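Local coordinates for complement factor MASP-3 (Homo sapiens, PDB 3DEM), which binds mannan-binding lectin and ficolins and probably acts as a serine protease of the complement lectin pathway, at residues 39-44 with 59-64. Residues are numbered along the deposited sequence; the frame is centred on the assembly and turned at random.
Sequences IKLYFM and VKVETE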
ATOM      1  N   ILE A  39       3.267  -5.511 -10.076  1.00 40.34           N
ATOM      2  CA  ILE A  39       2.080  -6.336 -10.246  1.00 40.35           C
ATOM      3  C   ILE A  39       2.090  -7.510  -9.279  1.00 40.44           C
ATOM      4  O   ILE A  39       3.080  -8.240  -9.171  1.00 40.39           O
ATOM      5  CB  ILE A  39       1.977  -6.917 -11.667  1.00 40.55           C
ATOM      6  CG1 ILE A  39       2.384  -5.886 -12.725  1.00 40.62           C
ATOM      7  CG2 ILE A  39       0.568  -7.449 -11.925  1.00 40.34           C
ATOM      8  CD1 ILE A  39       1.245  -5.079 -13.246  1.00 40.69           C
ATOM      9  N   LYS A  40       0.973  -7.689  -8.586  1.00 40.45           N
ATOM     10  CA  LYS A  40       0.769  -8.824  -7.705  1.00 40.49           C
ATOM     11  C   LYS A  40      -0.268  -9.753  -8.332  1.00 40.61           C
ATOM     12  O   LYS A  40      -1.351  -9.307  -8.710  1.00 40.59           O
ATOM     13  CB  LYS A  40       0.264  -8.321  -6.360  1.00 40.60           C
ATOM     14  CG  LYS A  40       0.295  -9.336  -5.246  1.00 40.82           C
ATOM     15  CD  LYS A  40      -0.030  -8.683  -3.905  1.00 41.13           C
ATOM     16  CE  LYS A  40      -1.534  -8.606  -3.667  1.00 41.18           C
ATOM     17  NZ  LYS A  40      -1.847  -7.989  -2.341  1.00 41.15           N
ATOM     18  N   LEU A  41       0.061 -11.039  -8.443  1.00 40.50           N
ATOM     19  CA  LEU A  41      -0.840 -12.017  -9.053  1.00 40.35           C
ATOM     20  C   LEU A  41      -1.057 -13.224  -8.145  1.00 40.40           C
ATOM     21  O   LEU A  41      -0.101 -13.772  -7.593  1.00 40.40           O
ATOM     22  CB  LEU A  41      -0.280 -12.483 -10.402  1.00 40.36           C
ATOM     23  CG  LEU A  41      -1.039 -13.602 -11.127  1.00 40.39           C
ATOM     24  CD1 LEU A  41      -2.350 -13.079 -11.712  1.00 40.50           C
ATOM     25  CD2 LEU A  41      -0.188 -14.213 -12.213  1.00 40.18           C
ATOM     26  N   TYR A  42      -2.314 -13.635  -7.989  1.00 40.24           N
ATOM     27  CA  TYR A  42      -2.634 -14.843  -7.226  1.00 40.22           C
ATOM     28  C   TYR A  42      -3.836 -15.611  -7.796  1.00 40.21           C
ATOM     29  O   TYR A  42      -4.583 -15.092  -8.627  1.00 40.24           O
ATOM     30  CB  TYR A  42      -2.836 -14.518  -5.742  1.00 40.20           C
ATOM     31  CG  TYR A  42      -3.935 -13.524  -5.465  1.00 40.27           C
ATOM     32  CD1 TYR A  42      -5.239 -13.948  -5.213  1.00 40.39           C
ATOM     33  CD2 TYR A  42      -3.673 -12.158  -5.447  1.00 40.63           C
ATOM     34  CE1 TYR A  42      -6.251 -13.036  -4.956  1.00 40.28           C
ATOM     35  CE2 TYR A  42      -4.675 -11.240  -5.191  1.00 40.35           C
ATOM     36  CZ  TYR A  42      -5.962 -11.684  -4.948  1.00 40.37           C
ATOM     37  OH  TYR A  42      -6.954 -10.771  -4.690  1.00 40.15           O
ATOM     38  N   PHE A  43      -4.022 -16.845  -7.343  1.00 40.11           N
ATOM     39  CA  PHE A  43      -5.048 -17.714  -7.913  1.00 40.21           C
ATOM     40  C   PHE A  43      -6.046 -18.198  -6.874  1.00 40.22           C
ATOM     41  O   PHE A  43      -5.669 -18.523  -5.748  1.00 40.18           O
ATOM     42  CB  PHE A  43      -4.406 -18.918  -8.603  1.00 40.15           C
ATOM     43  CG  PHE A  43      -3.509 -18.557  -9.755  1.00 40.45           C
ATOM     44  CD1 PHE A  43      -3.948 -18.698 -11.064  1.00 40.52           C
ATOM     45  CD2 PHE A  43      -2.220 -18.087  -9.532  1.00 40.61           C
ATOM     46  CE1 PHE A  43      -3.123 -18.369 -12.126  1.00 40.52           C
ATOM     47  CE2 PHE A  43      -1.392 -17.758 -10.593  1.00 40.51           C
ATOM     48  CZ  PHE A  43      -1.843 -17.899 -11.887  1.00 40.36           C
ATOM     49  N   MET A  44      -7.320 -18.253  -7.263  1.00 40.33           N
ATOM     50  CA  MET A  44      -8.376 -18.758  -6.385  1.00 40.37           C
ATOM     51  C   MET A  44      -8.791 -20.175  -6.762  1.00 40.35           C
ATOM     52  O   MET A  44      -9.409 -20.879  -5.967  1.00 40.45           O
ATOM     53  CB  MET A  44      -9.599 -17.837  -6.405  1.00 40.40           C
ATOM     54  CG  MET A  44      -9.308 -16.392  -6.035  1.00 40.55           C
ATOM     55  SD  MET A  44      -8.305 -16.225  -4.546  1.00 41.11           S
ATOM     56  CE  MET A  44      -9.317 -17.041  -3.320  1.00 40.41           C
ATOM     57  N   VAL A  59       0.265 -22.440 -17.244  1.00 40.45           N
ATOM     58  CA  VAL A  59       0.098 -21.009 -17.077  1.00 40.40           C
ATOM     59  C   VAL A  59       1.486 -20.432 -16.838  1.00 40.47           C
ATOM     60  O   VAL A  59       2.134 -20.732 -15.835  1.00 40.63           O
ATOM     61  CB  VAL A  59      -0.842 -20.655 -15.901  1.00 40.52           C
ATOM     62  CG1 VAL A  59      -0.819 -19.156 -15.636  1.00 40.28           C
ATOM     63  CG2 VAL A  59      -2.269 -21.128 -16.182  1.00 39.95           C
ATOM     64  N   LYS A  60       1.949 -19.624 -17.781  1.00 40.41           N
ATOM     65  CA  LYS A  60       3.290 -19.063 -17.740  1.00 40.48           C
ATOM     66  C   LYS A  60       3.207 -17.583 -17.372  1.00 40.66           C
ATOM     67  O   LYS A  60       2.483 -16.812 -18.011  1.00 40.82           O
ATOM     68  CB  LYS A  60       3.948 -19.236 -19.108  1.00 40.47           C
ATOM     69  CG  LYS A  60       5.411 -18.854 -19.188  1.00 40.40           C
ATOM     70  CD  LYS A  60       5.917 -19.031 -20.618  1.00 40.60           C
ATOM     71  CE  LYS A  60       7.431 -18.918 -20.702  1.00 41.02           C
ATOM     72  NZ  LYS A  60       7.957 -19.244 -22.069  1.00 40.84           N
ATOM     73  N   VAL A  61       3.939 -17.189 -16.337  1.00 40.53           N
ATOM     74  CA  VAL A  61       3.966 -15.795 -15.903  1.00 40.47           C
ATOM     75  C   VAL A  61       5.358 -15.227 -16.117  1.00 40.56           C
ATOM     76  O   VAL A  61       6.337 -15.746 -15.573  1.00 40.73           O
ATOM     77  CB  VAL A  61       3.591 -15.657 -14.411  1.00 40.61           C
ATOM     78  CG1 VAL A  61       3.603 -14.194 -13.989  1.00 40.32           C
ATOM     79  CG2 VAL A  61       2.227 -16.294 -14.140  1.00 40.32           C
ATOM     80  N   GLU A  62       5.453 -14.163 -16.906  1.00 40.52           N
ATOM     81  CA  GLU A  62       6.760 -13.631 -17.281  1.00 40.59           C
ATOM     82  C   GLU A  62       6.769 -12.119 -17.486  1.00 40.56           C
ATOM     83  O   GLU A  62       5.719 -11.478 -17.547  1.00 40.59           O
ATOM     84  CB  GLU A  62       7.254 -14.317 -18.557  1.00 40.51           C
ATOM     85  CG  GLU A  62       6.452 -13.951 -19.789  1.00 40.63           C
ATOM     86  CD  GLU A  62       6.678 -14.905 -20.946  1.00 40.84           C
ATOM     87  OE1 GLU A  62       7.823 -15.383 -21.123  1.00 41.02           O
ATOM     88  OE2 GLU A  62       5.706 -15.175 -21.682  1.00 40.63           O
ATOM     89  N   THR A  63       7.968 -11.557 -17.580  1.00 40.56           N
ATOM     90  CA  THR A  63       8.139 -10.170 -17.986  1.00 40.55           C
ATOM     91  C   THR A  63       8.647 -10.159 -19.422  1.00 40.63           C
ATOM     92  O   THR A  63       8.583 -11.175 -20.114  1.00 40.70           O
ATOM     93  CB  THR A  63       9.124  -9.414 -17.079  1.00 40.39           C
ATOM     94  OG1 THR A  63      10.449  -9.918 -17.274  1.00 40.71           O
ATOM     95  CG2 THR A  63       8.736  -9.571 -15.622  1.00 40.54           C
ATOM     96  N   GLU A  64       9.159  -9.018 -19.868  1.00 40.64           N
ATOM     97  CA  GLU A  64       9.625  -8.892 -21.246  1.00 40.65           C
ATOM     98  C   GLU A  64      10.950  -9.616 -21.498  1.00 40.65           C
ATOM     99  O   GLU A  64      11.351  -9.795 -22.646  1.00 40.63           O
ATOM    100  CB  GLU A  64       9.731  -7.414 -21.650  1.00 40.78           C
ATOM    101  CG  GLU A  64      10.413  -6.516 -20.614  1.00 40.97           C
ATOM    102  CD  GLU A  64       9.484  -6.118 -19.472  1.00 41.21           C
ATOM    103  OE1 GLU A  64       8.679  -5.178 -19.648  1.00 41.38           O
ATOM    104  OE2 GLU A  64       9.566  -6.738 -18.390  1.00 41.38           O
TER
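Leu41 and Val61, with Phe43 and Val59 beside them, join the two antiparallel sheets of a CUB beta-sandwich, here the first CUB domain of the chain. Strand 37-47 belongs to one sheet and strand 58-62 to the other. They run in opposite senses, and their CA atoms stand 9.2 Å apart at Leu41 and Val61, widening to 11.0 Å at Phe43 and Val59. Such separations exceed those of strands paired within a sheet, so side chains must bridge the gap, and all four point their CB atoms across it. Between Leu41 and Val61 the side chains meet tip to tip: Leu41 CD2 lies 3.7 Å from Val61 CG2. With CG anti to the backbone N (chi1 175°) and CD2 roughly anti to CA, the leucine branch is extended toward Val61. Between Phe43 and Val59 the phenyl ring spans the greater separation. Phe43 holds its CG anti to the carbonyl carbon (chi1 -62°), and its ring tip CZ comes within 4.1 Å of Val59 CG1, the methyl approaching obliquely as the two side chains slide past each other. The pairs also touch along each strand, Leu41 CD2 lying 4.1 Å from Phe43 CZ, which makes one continuous apolar patch. Ile97 and Met95 of strand 94-101 extend it beside Leu41 and Val61 respectively, while Pro83 packs on Phe43. Alternation sends the intervening residues to the outer faces: Tyr42 OH hydrogen-bonds His139 ND1 of the second subunit, and Lys60 lies alongside Glu62 in a long salt bridge. The side chain of Val59 is about 12 Å from a bound calcium ion. Within its own strand, Val59 CG1 lies 4.4 Å from Val61 CG2.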